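Local coordinates for pyruvate kinase (Pseudomonas aeruginosa, PDB 6QXL), which probably catalyses the last step of glycolysis, in which phosphoenolpyruvate and ADP yield pyruvate and ATP, and binds glucose-6-phosphate, at residues A[24-30]-A[325-330]. Residues are numbered along the deposited sequence; the frame is centred on the assembly and turned at random.
Sequences QLILAGI and PVEAVK
V329 packs against A28, L25 and I30 where the first and last helices of a TIM barrel meet, a worked example of how such a fold closes on itself. Helix 19-28 follows the first strand and helix 325-340 the eighth; their short segments run almost parallel, 9° apart, with axes 9.2 Å from each other. No hydrogen bond crosses the interface, which is built from apolar contacts. V329 can be followed outward. Its CB is directed at the neighbouring helix and splits into two methyls. CG1, anti to the backbone N (chi1 167°), lies 3.7 Å from A28 CB and 3.8 Å from A28 O. CG2, anti to the carbonyl carbon, lies 3.8 Å from I30 CG2 and 3.9 Å from L25 CD2; I30 CG2 sits against both methyls. V329 also touches L315 of strand 312-315, its own barrel strand. One turn earlier, V326 CG2 meets Q24 CB (3.7 Å) and L25 CD2 (3.9 Å), while CG1 faces A28 CB. Just past A28, G29 ends the first helix in a Schellman motif with positive phi (117°), and the chain turns there to bring I30 beside V329. At the other end of the contact, L25 CD2 rests 3.7 Å from the carbonyl O of P325.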
ATOM      1  N   GLN A  24     -24.889 -21.962  34.836  1.00 57.05           N
ATOM      2  CA  GLN A  24     -25.057 -22.186  33.405  1.00 60.16           C
ATOM      3  C   GLN A  24     -24.410 -21.094  32.531  1.00 59.23           C
ATOM      4  O   GLN A  24     -23.892 -21.397  31.454  1.00 48.03           O
ATOM      5  CB  GLN A  24     -26.525 -22.315  33.067  1.00 64.56           C
ATOM      6  CG  GLN A  24     -27.130 -23.665  33.388  1.00 69.25           C
ATOM      7  CD  GLN A  24     -28.633 -23.649  33.136  1.00 78.33           C
ATOM      8  OE1 GLN A  24     -29.442 -23.317  34.035  1.00 75.03           O
ATOM      9  NE2 GLN A  24     -29.009 -23.935  31.903  1.00 77.39           N
ATOM     10  N   LEU A  25     -24.448 -19.844  33.007  1.00 63.82           N
ATOM     11  CA  LEU A  25     -23.793 -18.745  32.318  1.00 62.14           C
ATOM     12  C   LEU A  25     -22.268 -18.894  32.338  1.00 64.50           C
ATOM     13  O   LEU A  25     -21.596 -18.625  31.338  1.00 66.49           O
ATOM     14  CB  LEU A  25     -24.179 -17.391  32.935  1.00 57.69           C
ATOM     15  CG  LEU A  25     -25.609 -16.888  32.844  1.00 62.29           C
ATOM     16  CD1 LEU A  25     -25.734 -15.573  33.617  1.00 59.03           C
ATOM     17  CD2 LEU A  25     -26.044 -16.740  31.400  1.00 64.98           C
ATOM     18  N   ILE A  26     -21.737 -19.295  33.480  1.00 59.79           N
ATOM     19  CA  ILE A  26     -20.307 -19.573  33.626  1.00 57.78           C
ATOM     20  C   ILE A  26     -19.903 -20.664  32.641  1.00 50.24           C
ATOM     21  O   ILE A  26     -18.906 -20.524  31.925  1.00 56.70           O
ATOM     22  CB  ILE A  26     -19.961 -19.971  35.076  1.00 57.66           C
ATOM     23  CG1 ILE A  26     -20.430 -18.806  36.019  1.00 57.16           C
ATOM     24  CG2 ILE A  26     -18.494 -20.268  35.237  1.00 56.53           C
ATOM     25  CD1 ILE A  26     -19.938 -17.476  35.888  1.00 59.09           C
ATOM     26  N   LEU A  27     -20.679 -21.731  32.589  1.00 42.66           N
ATOM     27  CA  LEU A  27     -20.367 -22.831  31.671  1.00 51.47           C
ATOM     28  C   LEU A  27     -20.558 -22.452  30.221  1.00 50.10           C
ATOM     29  O   LEU A  27     -19.899 -23.008  29.363  1.00 50.25           O
ATOM     30  CB  LEU A  27     -21.196 -24.077  31.987  1.00 53.20           C
ATOM     31  CG  LEU A  27     -20.868 -24.751  33.302  1.00 61.47           C
ATOM     32  CD1 LEU A  27     -22.073 -25.607  33.734  1.00 63.92           C
ATOM     33  CD2 LEU A  27     -19.560 -25.547  33.222  1.00 61.70           C
ATOM     34  N   ALA A  28     -21.466 -21.524  29.943  1.00 55.97           N
ATOM     35  CA  ALA A  28     -21.699 -21.094  28.569  1.00 48.10           C
ATOM     36  C   ALA A  28     -20.578 -20.186  28.056  1.00 49.59           C
ATOM     37  O   ALA A  28     -20.464 -19.967  26.847  1.00 47.46           O
ATOM     38  CB  ALA A  28     -23.044 -20.405  28.441  1.00 48.28           C
ATOM     39  N   GLY A  29     -19.782 -19.644  28.978  1.00 47.49           N
ATOM     40  CA  GLY A  29     -18.562 -18.955  28.633  1.00 46.72           C
ATOM     41  C   GLY A  29     -18.472 -17.486  28.973  1.00 43.88           C
ATOM     42  O   GLY A  29     -17.622 -16.794  28.414  1.00 47.20           O
ATOM     43  N   ILE A  30     -19.271 -16.958  29.886  1.00 43.67           N
ATOM     44  CA  ILE A  30     -19.128 -15.536  30.171  1.00 41.11           C
ATOM     45  C   ILE A  30     -17.728 -15.239  30.694  1.00 38.43           C
ATOM     46  O   ILE A  30     -17.155 -16.021  31.432  1.00 42.57           O
ATOM     47  CB  ILE A  30     -20.195 -14.987  31.135  1.00 40.83           C
ATOM     48  CG1 ILE A  30     -20.098 -15.570  32.535  1.00 42.48           C
ATOM     49  CG2 ILE A  30     -21.597 -15.216  30.584  1.00 43.07           C
ATOM     50  CD1 ILE A  30     -20.627 -14.592  33.570  1.00 46.68           C
ATOM     51  N   PRO A 325     -31.433 -16.059  28.963  1.00 42.92           N
ATOM     52  CA  PRO A 325     -30.085 -15.561  29.208  1.00 45.00           C
ATOM     53  C   PRO A 325     -28.959 -16.520  28.808  1.00 49.48           C
ATOM     54  O   PRO A 325     -27.945 -16.098  28.247  1.00 51.49           O
ATOM     55  CB  PRO A 325     -30.076 -15.288  30.712  1.00 44.70           C
ATOM     56  CG  PRO A 325     -31.174 -16.110  31.255  1.00 44.85           C
ATOM     57  CD  PRO A 325     -32.225 -16.131  30.197  1.00 42.33           C
ATOM     58  N   VAL A 326     -29.136 -17.802  29.057  1.00 52.09           N
ATOM     59  CA  VAL A 326     -28.072 -18.752  28.734  1.00 56.59           C
ATOM     60  C   VAL A 326     -27.947 -18.922  27.225  1.00 50.23           C
ATOM     61  O   VAL A 326     -26.839 -18.912  26.679  1.00 50.16           O
ATOM     62  CB  VAL A 326     -28.281 -20.095  29.449  1.00 59.07           C
ATOM     63  CG1 VAL A 326     -27.229 -21.125  29.052  1.00 61.46           C
ATOM     64  CG2 VAL A 326     -28.258 -19.863  30.953  1.00 57.90           C
ATOM     65  N   GLU A 327     -29.075 -19.011  26.550  1.00 46.40           N
ATOM     66  CA  GLU A 327     -29.067 -19.191  25.100  1.00 52.05           C
ATOM     67  C   GLU A 327     -28.464 -17.973  24.389  1.00 49.65           C
ATOM     68  O   GLU A 327     -27.789 -18.121  23.371  1.00 42.22           O
ATOM     69  CB  GLU A 327     -30.468 -19.486  24.584  1.00 50.49           C
ATOM     70  CG  GLU A 327     -31.074 -20.782  25.142  1.00 50.50           C
ATOM     71  CD  GLU A 327     -31.801 -20.688  26.493  1.00 48.66           C
ATOM     72  OE1 GLU A 327     -31.685 -19.684  27.252  1.00 50.69           O
ATOM     73  OE2 GLU A 327     -32.529 -21.634  26.797  1.00 54.02           O
ATOM     74  N   ALA A 328     -28.677 -16.777  24.953  1.00 48.68           N
ATOM     75  CA  ALA A 328     -28.068 -15.570  24.417  1.00 48.53           C
ATOM     76  C   ALA A 328     -26.547 -15.640  24.468  1.00 48.15           C
ATOM     77  O   ALA A 328     -25.881 -15.394  23.461  1.00 40.74           O
ATOM     78  CB  ALA A 328     -28.576 -14.339  25.140  1.00 47.25           C
ATOM     79  N   VAL A 329     -26.002 -16.003  25.623  1.00 43.38           N
ATOM     80  CA  VAL A 329     -24.556 -16.128  25.765  1.00 39.84           C
ATOM     81  C   VAL A 329     -24.018 -17.173  24.784  1.00 39.74           C
ATOM     82  O   VAL A 329     -23.038 -16.928  24.088  1.00 36.54           O
ATOM     83  CB  VAL A 329     -24.167 -16.483  27.209  1.00 40.85           C
ATOM     84  CG1 VAL A 329     -22.693 -16.929  27.299  1.00 40.78           C
ATOM     85  CG2 VAL A 329     -24.449 -15.306  28.137  1.00 40.15           C
ATOM     86  N   LYS A 330     -24.670 -18.325  24.715  1.00 44.14           N
ATOM     87  CA  LYS A 330     -24.240 -19.370  23.783  1.00 47.98           C
ATOM     88  C   LYS A 330     -24.217 -18.869  22.340  1.00 45.63           C
ATOM     89  O   LYS A 330     -23.246 -19.089  21.616  1.00 46.41           O
ATOM     90  CB  LYS A 330     -25.111 -20.618  23.892  1.00 49.20           C
ATOM     91  CG  LYS A 330     -24.888 -21.395  25.165  1.00 55.67           C
ATOM     92  CD  LYS A 330     -25.529 -22.783  25.102  1.00 59.63           C
ATOM     93  CE  LYS A 330     -25.427 -23.499  26.447  1.00 63.33           C
ATOM     94  NZ  LYS A 330     -26.432 -24.596  26.564  1.00 68.33           N
TER